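Local atomic coordinates of 6-phosphogluconolactonase (Thermotoga maritima, PDB entry 1VL1), a protein that hydrolyses 6-phosphogluconolactone to 6-phosphogluconate, the second step of the oxidative stage of the pentose phosphate pathway. Residues A[77-82]-A[150-155]; A[130-135]-A[163-168]; A[49-54]-A[59-64]. All coordinates share one frame; numbering follows the deposited sequence.

Three contacts around one mixed sheet illustrate how chemistry changes with position in an alpha/beta fold. Contacts 1 and 3 are buried and share a border, because strands 47-51 and 74-82 are neighbours: Phe-77 O lies 2.7 Å from Leu-51 N, a probable hydrogen bond. Each is built round a hydroxyl-to-oxygen bond close to a bound citrate, one at the end of strand 47-51, the other at the break in strand 74-82. Contact 2 is only partly buried, and apolar branches do its touching, with an arginine at the outer margin. It meets contact 1 through Phe-77, which packs on Ile-131 and Ala-134. Contacts 2 and 3 do not touch; their centres are about 20 Å apart.

Contact 1: A[77-82]-A[150-155]; sequences FLSDER and HVASIF
Ala-152 touches Ser-79 and Asp-80 with its methyl group and alpha carbon, two residues after His-150, whose NE2 is hydrogen-bonded to a citrate and whose ring has Phe-155 over one face. The citrate, about 5 Å from the Asp-80 side chain, probably marks the substrate pocket. Ala-152 CB rests 4.0 Å from Ser-79 CB, while Asp-80 OD1 approaches to 3.3 Å from Ala-152 CA. The positive phi of Ala-152 (56°) belongs to a tight turn close to type II', closed by the 2.7 Å bond from Ile-154 N to Val-151 O.

The site lies where strand 74-82 is interrupted, within a Rossmann-like sheet in which it runs parallel to strand 47-51 and antiparallel to 179-182.

At Ser-153 the contact becomes polar. The hydroxyl OG donates to Asp-80 OD2 over 2.7 Å, arriving from above the carboxylate, 44° out of its plane. Asp-80 CG stands between its own backbone N and carbonyl carbon (chi1 66°), which lays OD1 against Ala-152 CA and OD2 against Ser-153 OG. OD1 also accepts from Ser-79 OG through the anti lone pair, so a hydroxyl from each segment helps to fix the rotation of the group. Arg-179 adds a further bond to Ser-153 OG, and Thr-181 OG1 accepts from the backbone N of Ser-153.

Beyond Ile-154, which turns to Thr-181, Phe-155 reaches back along its own segment: its CE1 lies over the centre of the His-150 ring, 3.4 Å above the plane.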
loop_
_atom_site.group_PDB
_atom_site.type_symbol
_atom_site.label_atom_id
_atom_site.label_comp_id
_atom_site.label_asym_id
_atom_site.label_seq_id
_atom_site.Cartn_x
_atom_site.Cartn_y
_atom_site.Cartn_z
ATOM N N PHE A 77 -2.471 3.762 -6.698
ATOM C CA PHE A 77 -2.869 2.387 -6.918
ATOM C C PHE A 77 -3.132 1.720 -5.603
ATOM O O PHE A 77 -2.337 1.869 -4.678
ATOM C CB PHE A 77 -1.735 1.621 -7.625
ATOM C CG PHE A 77 -1.281 2.263 -8.897
ATOM C CD1 PHE A 77 -0.397 3.336 -8.874
ATOM C CD2 PHE A 77 -1.708 1.797 -10.094
ATOM C CE1 PHE A 77 -0.027 3.962 -10.024
ATOM C CE2 PHE A 77 -1.324 2.429 -11.284
ATOM C CZ PHE A 77 -0.472 3.482 -11.241
ATOM N N LEU A 78 -4.220 0.978 -5.440
ATOM C CA LEU A 78 -4.356 0.149 -4.234
ATOM C C LEU A 78 -3.392 -1.025 -4.210
ATOM O O LEU A 78 -3.190 -1.661 -5.245
ATOM C CB LEU A 78 -5.758 -0.412 -4.173
ATOM C CG LEU A 78 -6.734 0.504 -3.461
ATOM C CD1 LEU A 78 -6.731 1.953 -3.857
ATOM C CD2 LEU A 78 -8.070 -0.106 -3.624
ATOM N N SER A 79 -2.885 -1.401 -3.039
ATOM C CA SER A 79 -2.002 -2.552 -2.920
ATOM C C SER A 79 -2.838 -3.849 -3.002
ATOM O O SER A 79 -2.309 -4.892 -3.338
ATOM C CB SER A 79 -1.269 -2.559 -1.579
ATOM O OG SER A 79 -2.168 -2.465 -0.494
ATOM N N ASP A 80 -4.089 -3.775 -2.611
ATOM C CA ASP A 80 -4.951 -4.917 -2.556
ATOM C C ASP A 80 -6.393 -4.473 -2.322
ATOM O O ASP A 80 -6.684 -3.363 -1.898
ATOM C CB ASP A 80 -4.528 -5.893 -1.455
ATOM C CG ASP A 80 -4.698 -5.312 -0.084
ATOM O OD1 ASP A 80 -3.928 -4.407 0.323
ATOM O OD2 ASP A 80 -5.633 -5.691 0.614
ATOM N N GLU A 81 -7.291 -5.401 -2.523
ATOM C CA GLU A 81 -8.703 -5.108 -2.288
ATOM C C GLU A 81 -9.413 -6.369 -1.803
ATOM O O GLU A 81 -9.141 -7.476 -2.232
ATOM C CB GLU A 81 -9.403 -4.560 -3.519
ATOM C CG GLU A 81 -10.849 -4.177 -3.321
ATOM C CD GLU A 81 -11.014 -3.108 -2.280
ATOM O OE1 GLU A 81 -11.094 -3.461 -1.085
ATOM O OE2 GLU A 81 -11.112 -1.946 -2.679
ATOM N N ARG A 82 -10.336 -6.154 -0.879
ATOM C CA ARG A 82 -11.255 -7.187 -0.439
ATOM C C ARG A 82 -12.307 -7.378 -1.520
ATOM O O ARG A 82 -12.873 -6.414 -2.048
ATOM C CB ARG A 82 -11.893 -6.787 0.898
ATOM C CG ARG A 82 -10.924 -6.875 2.066
ATOM C CD ARG A 82 -10.091 -5.630 2.284
ATOM N NE ARG A 82 -9.430 -5.733 3.584
ATOM C CZ ARG A 82 -9.964 -5.414 4.743
ATOM N NH1 ARG A 82 -11.167 -4.928 4.818
ATOM N NH2 ARG A 82 -9.285 -5.591 5.857
ATOM N N HIS A 150 1.295 -10.180 7.725
ATOM C CA HIS A 150 0.853 -10.107 6.362
ATOM C C HIS A 150 1.028 -8.678 5.788
ATOM O O HIS A 150 1.118 -7.692 6.533
ATOM C CB HIS A 150 -0.596 -10.646 6.222
ATOM C CG HIS A 150 -1.663 -9.613 6.379
ATOM N ND1 HIS A 150 -2.318 -9.392 7.572
ATOM C CD2 HIS A 150 -2.217 -8.765 5.477
ATOM C CE1 HIS A 150 -3.219 -8.430 7.401
ATOM N NE2 HIS A 150 -3.192 -8.044 6.137
ATOM N N VAL A 151 1.169 -8.576 4.479
ATOM C CA VAL A 151 1.306 -7.302 3.787
ATOM C C VAL A 151 0.391 -7.290 2.574
ATOM O O VAL A 151 0.137 -8.334 1.979
ATOM C CB VAL A 151 2.769 -7.134 3.390
ATOM C CG1 VAL A 151 3.220 -8.241 2.430
ATOM C CG2 VAL A 151 3.043 -5.745 2.847
ATOM N N ALA A 152 -0.204 -6.142 2.255
ATOM C CA ALA A 152 -1.178 -6.078 1.196
ATOM C C ALA A 152 -2.277 -7.101 1.557
ATOM O O ALA A 152 -2.707 -7.102 2.710
ATOM C CB ALA A 152 -0.547 -6.266 -0.207
ATOM N N SER A 153 -2.669 -7.970 0.642
ATOM C CA SER A 153 -3.487 -9.152 0.997
ATOM C C SER A 153 -2.692 -10.435 0.708
ATOM O O SER A 153 -3.248 -11.469 0.275
ATOM C CB SER A 153 -4.847 -9.152 0.312
ATOM O OG SER A 153 -5.835 -8.343 0.964
ATOM N N ILE A 154 -1.383 -10.348 0.923
ATOM C CA ILE A 154 -0.518 -11.523 0.869
ATOM C C ILE A 154 -0.423 -12.140 2.290
ATOM O O ILE A 154 0.251 -11.584 3.180
ATOM C CB ILE A 154 0.866 -11.176 0.369
ATOM C CG1 ILE A 154 0.824 -10.463 -0.990
ATOM C CG2 ILE A 154 1.707 -12.440 0.370
ATOM C CD1 ILE A 154 2.055 -9.726 -1.368
ATOM N N PHE A 155 -1.102 -13.258 2.479
ATOM C CA PHE A 155 -1.168 -13.976 3.746
ATOM C C PHE A 155 -0.284 -15.215 3.718
ATOM O O PHE A 155 0.149 -15.679 4.767
ATOM C CB PHE A 155 -2.609 -14.395 4.063
ATOM C CG PHE A 155 -3.504 -13.222 4.433
ATOM C CD1 PHE A 155 -3.599 -12.773 5.713
ATOM C CD2 PHE A 155 -4.180 -12.540 3.471
ATOM C CE1 PHE A 155 -4.382 -11.678 6.022
ATOM C CE2 PHE A 155 -4.929 -11.425 3.771
ATOM C CZ PHE A 155 -5.026 -10.993 5.023
#

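Contact 2: A[130-135]-A[163-168]; sequences EIRSAT and DNLVTF
Ile-131 and Arg-132, in the last turn of helix 120-134, meet Leu-165 and Val-166 where the chain enters strand 166-168. The backbones stay well apart, with 8.5 Å between Ile-131 CA and Leu-165 CA, and no hydrogen bond crosses between the segments; side chains bridge the interval. This is helix-on-sheet packing in an alpha/beta fold: the short strand pairs antiparallel with strand 179-182, and helix 120-134 packs along it, Tyr-127 on Val-166 and Ile-120 and Cys-124 on Phe-168. The helix itself closes with regular bonding, Thr-135 N to Ile-131 O at 3.0 Å.

Two side-chain pairs divide the interface. On the buried side, Ile-131 extends its longer branch (chi2 171°), and CD1 at its end comes within 3.9 Å of Val-166 CG2. The same isoleucine also packs on Phe-77, Phe-138 and Leu-182, and Val-166 on Val-180 and Leu-182, so the pair belongs to the hydrophobic layer between helix and sheet.

On the outer side Arg-132 runs extended from CG to NE, and its aliphatic stem crosses Leu-165 at a slant, with CG 3.7 Å from Leu-165 CD1. Its guanidinium forms a salt bridge through NH2 to Glu-128, one helical turn back. Glu-128 OE1 in turn accepts the backbone N of Val-166, so this one carboxylate ties the helix to the strand start and also holds the arginine end. The salt bridge leaves one face of the guanidinium to an apolar neighbour: Leu-165 CD1 sits over its centre, 3.7 Å from the plane.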
loop_
_atom_site.group_PDB
_atom_site.type_symbol
_atom_site.label_atom_id
_atom_site.label_comp_id
_atom_site.label_asym_id
_atom_site.label_seq_id
_atom_site.Cartn_x
_atom_site.Cartn_y
_atom_site.Cartn_z
ATOM N N GLU A 130 -4.085 -2.384 -16.195
ATOM C CA GLU A 130 -4.085 -0.953 -15.913
ATOM C C GLU A 130 -2.748 -0.518 -15.332
ATOM O O GLU A 130 -2.229 0.531 -15.678
ATOM C CB GLU A 130 -5.171 -0.592 -14.900
ATOM C CG GLU A 130 -6.520 -0.493 -15.433
ATOM C CD GLU A 130 -7.469 0.116 -14.401
ATOM O OE1 GLU A 130 -7.092 1.068 -13.693
ATOM O OE2 GLU A 130 -8.588 -0.411 -14.387
ATOM N N ILE A 131 -2.226 -1.300 -14.384
ATOM C CA ILE A 131 -0.928 -0.983 -13.815
ATOM C C ILE A 131 0.168 -0.939 -14.878
ATOM O O ILE A 131 0.928 0.058 -14.959
ATOM C CB ILE A 131 -0.566 -2.017 -12.725
ATOM C CG1 ILE A 131 -1.557 -1.885 -11.590
ATOM C CG2 ILE A 131 0.842 -1.761 -12.262
ATOM C CD1 ILE A 131 -1.406 -3.029 -10.580
ATOM N N ARG A 132 0.226 -1.983 -15.715
ATOM C CA ARG A 132 1.221 -2.056 -16.764
ATOM C C ARG A 132 1.147 -0.849 -17.707
ATOM O O ARG A 132 2.155 -0.316 -18.179
ATOM C CB ARG A 132 1.062 -3.341 -17.589
ATOM C CG ARG A 132 1.423 -4.602 -16.865
ATOM C CD ARG A 132 1.210 -5.833 -17.720
ATOM N NE ARG A 132 1.498 -7.090 -17.026
ATOM C CZ ARG A 132 2.720 -7.637 -16.896
ATOM N NH1 ARG A 132 3.791 -7.024 -17.393
ATOM N NH2 ARG A 132 2.860 -8.799 -16.238
ATOM N N SER A 133 -0.069 -0.452 -18.030
ATOM C CA SER A 133 -0.269 0.673 -18.887
ATOM C C SER A 133 0.236 1.994 -18.256
ATOM O O SER A 133 0.762 2.891 -18.965
ATOM C CB SER A 133 -1.761 0.789 -19.172
ATOM O OG SER A 133 -1.957 1.791 -20.126
ATOM N N ALA A 134 0.096 2.094 -16.956
ATOM C CA ALA A 134 0.479 3.337 -16.246
ATOM C C ALA A 134 1.987 3.482 -16.068
ATOM O O ALA A 134 2.552 4.555 -16.313
ATOM C CB ALA A 134 -0.206 3.403 -14.916
ATOM N N THR A 135 2.638 2.411 -15.659
ATOM C CA THR A 135 4.056 2.487 -15.321
ATOM C C THR A 135 4.703 1.104 -15.264
ATOM O O THR A 135 4.009 0.121 -15.031
ATOM C CB THR A 135 4.177 3.167 -13.896
ATOM O OG1 THR A 135 5.558 3.329 -13.564
ATOM C CG2 THR A 135 3.591 2.296 -12.781
ATOM N N ASP A 163 3.758 -15.613 -10.138
ATOM C CA ASP A 163 4.351 -14.994 -11.266
ATOM C C ASP A 163 3.347 -14.166 -12.109
ATOM O O ASP A 163 3.096 -14.450 -13.300
ATOM C CB ASP A 163 4.960 -16.087 -12.105
ATOM C CG ASP A 163 5.804 -15.536 -13.164
ATOM O OD1 ASP A 163 6.258 -14.374 -12.962
ATOM O OD2 ASP A 163 6.021 -16.165 -14.207
ATOM N N ASN A 164 2.849 -13.110 -11.498
ATOM C CA ASN A 164 1.938 -12.138 -12.078
ATOM C C ASN A 164 2.221 -10.856 -11.284
ATOM O O ASN A 164 2.825 -10.932 -10.223
ATOM C CB ASN A 164 0.479 -12.505 -11.816
ATOM C CG ASN A 164 0.075 -13.797 -12.391
ATOM O OD1 ASN A 164 -0.027 -14.821 -11.666
ATOM N ND2 ASN A 164 -0.148 -13.814 -13.703
ATOM N N LEU A 165 1.731 -9.706 -11.738
ATOM C CA LEU A 165 1.708 -8.513 -10.918
ATOM C C LEU A 165 0.538 -8.498 -9.916
ATOM O O LEU A 165 0.631 -7.976 -8.812
ATOM C CB LEU A 165 1.671 -7.252 -11.793
ATOM C CG LEU A 165 2.871 -7.050 -12.709
ATOM C CD1 LEU A 165 2.736 -5.858 -13.616
ATOM C CD2 LEU A 165 4.210 -6.948 -11.943
ATOM N N VAL A 166 -0.568 -9.135 -10.279
ATOM C CA VAL A 166 -1.771 -9.111 -9.484
ATOM C C VAL A 166 -2.296 -10.526 -9.445
ATOM O O VAL A 166 -2.324 -11.203 -10.502
ATOM C CB VAL A 166 -2.844 -8.207 -10.109
ATOM C CG1 VAL A 166 -4.008 -8.070 -9.144
ATOM C CG2 VAL A 166 -2.254 -6.827 -10.403
ATOM N N THR A 167 -2.643 -10.997 -8.261
ATOM C CA THR A 167 -3.257 -12.304 -8.122
ATOM C C THR A 167 -4.453 -12.251 -7.176
ATOM O O THR A 167 -4.831 -11.185 -6.695
ATOM C CB THR A 167 -2.223 -13.344 -7.667
ATOM O OG1 THR A 167 -2.804 -14.663 -7.784
ATOM C CG2 THR A 167 -1.858 -13.180 -6.222
ATOM N N PHE A 168 -5.062 -13.388 -6.891
ATOM C CA PHE A 168 -6.187 -13.414 -5.951
ATOM C C PHE A 168 -6.047 -14.599 -4.967
ATOM O O PHE A 168 -5.252 -15.525 -5.220
ATOM C CB PHE A 168 -7.536 -13.407 -6.685
ATOM C CG PHE A 168 -7.832 -14.652 -7.483
ATOM C CD1 PHE A 168 -8.486 -15.716 -6.889
ATOM C CD2 PHE A 168 -7.499 -14.729 -8.830
ATOM C CE1 PHE A 168 -8.787 -16.874 -7.645
ATOM C CE2 PHE A 168 -7.800 -15.843 -9.591
ATOM C CZ PHE A 168 -8.445 -16.920 -8.983
#

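Contact 3: A[49-54]-A[59-64]; sequences VVLAGG and PVYEKL
Tyr-61 and the end of strand 47-51 make a buried contact between helix and strand inside the beta-alpha-beta unit of strand 47-51, helix 57-64 and strand 74-82. With CG anti to the carbonyl carbon, beside the backbone N (chi1 -59°), the tyrosine directs its ring at the strand end and spans most of the gap, since the nearest alpha carbons, Leu-51 CA and Tyr-61 CA, are 9.1 Å apart.

Its hydroxyl does the polar work. Tyr-61 OH donates to Ala-52 O over 2.7 Å, lying in the carbonyl plane at a C=O...O angle of 135°, where a lone pair points. The carbonyl oxygen lies in the plane of the ring, at its edge, with Tyr-61 CE2 3.2 Å away. A peptide oxygen just beyond the strand is thus satisfied from the helix.

Leu-51 supplies the apolar half, over one face of the ring. The two side chains run past each other in opposite directions: Leu-51 CB is 3.4 Å from Tyr-61 OH, and Leu-51 CD2 is 3.8 Å from Tyr-61 CE1. Ile-142 of strand 140-143 touches both side chains, while Val-99 of helix 92-101 packs on the tyrosine.

After Ala-52 come Gly-53 and Gly-54. With a citrate about 6 Å from the Ala-52 side chain, this is the glycine-rich strand-to-helix turn typical of a Rossmann-like beta-alpha-beta crossover, beside what is probably a ligand pocket.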
loop_
_atom_site.group_PDB
_atom_site.type_symbol
_atom_site.label_atom_id
_atom_site.label_comp_id
_atom_site.label_asym_id
_atom_site.label_seq_id
_atom_site.Cartn_x
_atom_site.Cartn_y
_atom_site.Cartn_z
ATOM N N VAL A 49 2.246 5.965 -6.941
ATOM C CA VAL A 49 2.167 5.633 -5.507
ATOM C C VAL A 49 1.166 4.504 -5.216
ATOM O O VAL A 49 0.005 4.595 -5.546
ATOM C CB VAL A 49 1.832 6.881 -4.658
ATOM C CG1 VAL A 49 1.909 6.561 -3.184
ATOM C CG2 VAL A 49 2.732 8.074 -5.048
ATOM N N VAL A 50 1.643 3.430 -4.554
ATOM C CA VAL A 50 0.838 2.291 -4.106
ATOM C C VAL A 50 0.389 2.559 -2.662
ATOM O O VAL A 50 1.208 3.020 -1.841
ATOM C CB VAL A 50 1.617 0.984 -4.111
ATOM C CG1 VAL A 50 0.815 -0.134 -3.417
ATOM C CG2 VAL A 50 1.952 0.586 -5.514
ATOM N N LEU A 51 -0.905 2.360 -2.396
ATOM C CA LEU A 51 -1.489 2.582 -1.059
ATOM C C LEU A 51 -2.163 1.324 -0.514
ATOM O O LEU A 51 -3.025 0.751 -1.179
ATOM C CB LEU A 51 -2.562 3.645 -1.139
ATOM C CG LEU A 51 -2.189 4.988 -1.701
ATOM C CD1 LEU A 51 -3.434 5.921 -1.781
ATOM C CD2 LEU A 51 -1.039 5.627 -0.939
ATOM N N ALA A 52 -1.813 0.946 0.724
ATOM C CA ALA A 52 -2.549 -0.035 1.489
ATOM C C ALA A 52 -3.731 0.651 2.156
ATOM O O ALA A 52 -3.696 1.854 2.482
ATOM C CB ALA A 52 -1.691 -0.658 2.524
ATOM N N GLY A 53 -4.774 -0.112 2.448
ATOM C CA GLY A 53 -5.804 0.360 3.358
ATOM C C GLY A 53 -5.426 0.036 4.807
ATOM O O GLY A 53 -4.246 -0.148 5.143
ATOM N N GLY A 54 -6.415 0.006 5.671
ATOM C CA GLY A 54 -6.249 -0.408 7.050
ATOM C C GLY A 54 -6.123 0.717 8.036
ATOM O O GLY A 54 -5.993 1.879 7.685
ATOM N N PRO A 59 -5.466 7.335 8.630
ATOM C CA PRO A 59 -5.275 8.645 9.232
ATOM C C PRO A 59 -4.141 9.421 8.597
ATOM O O PRO A 59 -4.189 10.643 8.550
ATOM C CB PRO A 59 -4.968 8.339 10.724
ATOM C CG PRO A 59 -5.454 7.013 10.916
ATOM C CD PRO A 59 -5.397 6.287 9.653
ATOM N N VAL A 60 -3.097 8.725 8.166
ATOM C CA VAL A 60 -2.025 9.382 7.425
ATOM C C VAL A 60 -2.505 9.965 6.104
ATOM O O VAL A 60 -2.251 11.114 5.786
ATOM C CB VAL A 60 -0.827 8.453 7.248
ATOM C CG1 VAL A 60 0.159 9.028 6.282
ATOM C CG2 VAL A 60 -0.182 8.146 8.656
ATOM N N TYR A 61 -3.284 9.204 5.361
ATOM C CA TYR A 61 -3.851 9.703 4.083
ATOM C C TYR A 61 -4.738 10.903 4.305
ATOM O O TYR A 61 -4.779 11.846 3.466
ATOM C CB TYR A 61 -4.686 8.616 3.409
ATOM C CG TYR A 61 -3.941 7.329 3.093
ATOM C CD1 TYR A 61 -2.544 7.291 3.026
ATOM C CD2 TYR A 61 -4.631 6.155 2.869
ATOM C CE1 TYR A 61 -1.869 6.160 2.731
ATOM C CE2 TYR A 61 -3.971 4.995 2.596
ATOM C CZ TYR A 61 -2.577 5.005 2.503
ATOM O OH TYR A 61 -1.919 3.860 2.228
ATOM N N GLU A 62 -5.476 10.873 5.403
ATOM C CA GLU A 62 -6.436 11.942 5.719
ATOM C C GLU A 62 -5.707 13.298 5.820
ATOM O O GLU A 62 -6.203 14.301 5.338
ATOM C CB GLU A 62 -7.191 11.629 7.001
ATOM C CG GLU A 62 -8.353 12.558 7.249
ATOM C CD GLU A 62 -9.134 12.184 8.480
ATOM O OE1 GLU A 62 -8.678 11.270 9.233
ATOM O OE2 GLU A 62 -10.189 12.833 8.692
ATOM N N LYS A 63 -4.508 13.292 6.425
ATOM C CA LYS A 63 -3.687 14.509 6.541
ATOM C C LYS A 63 -2.957 14.799 5.233
ATOM O O LYS A 63 -2.870 15.975 4.868
ATOM C CB LYS A 63 -2.672 14.388 7.653
ATOM C CG LYS A 63 -3.242 14.457 9.060
ATOM N N LEU A 64 -2.483 13.764 4.531
ATOM C CA LEU A 64 -1.831 13.968 3.209
ATOM C C LEU A 64 -2.764 14.665 2.239
ATOM O O LEU A 64 -2.352 15.530 1.478
ATOM C CB LEU A 64 -1.345 12.663 2.590
ATOM C CG LEU A 64 -0.025 12.151 3.133
ATOM C CD1 LEU A 64 0.195 10.737 2.716
ATOM C CD2 LEU A 64 1.123 13.053 2.622
#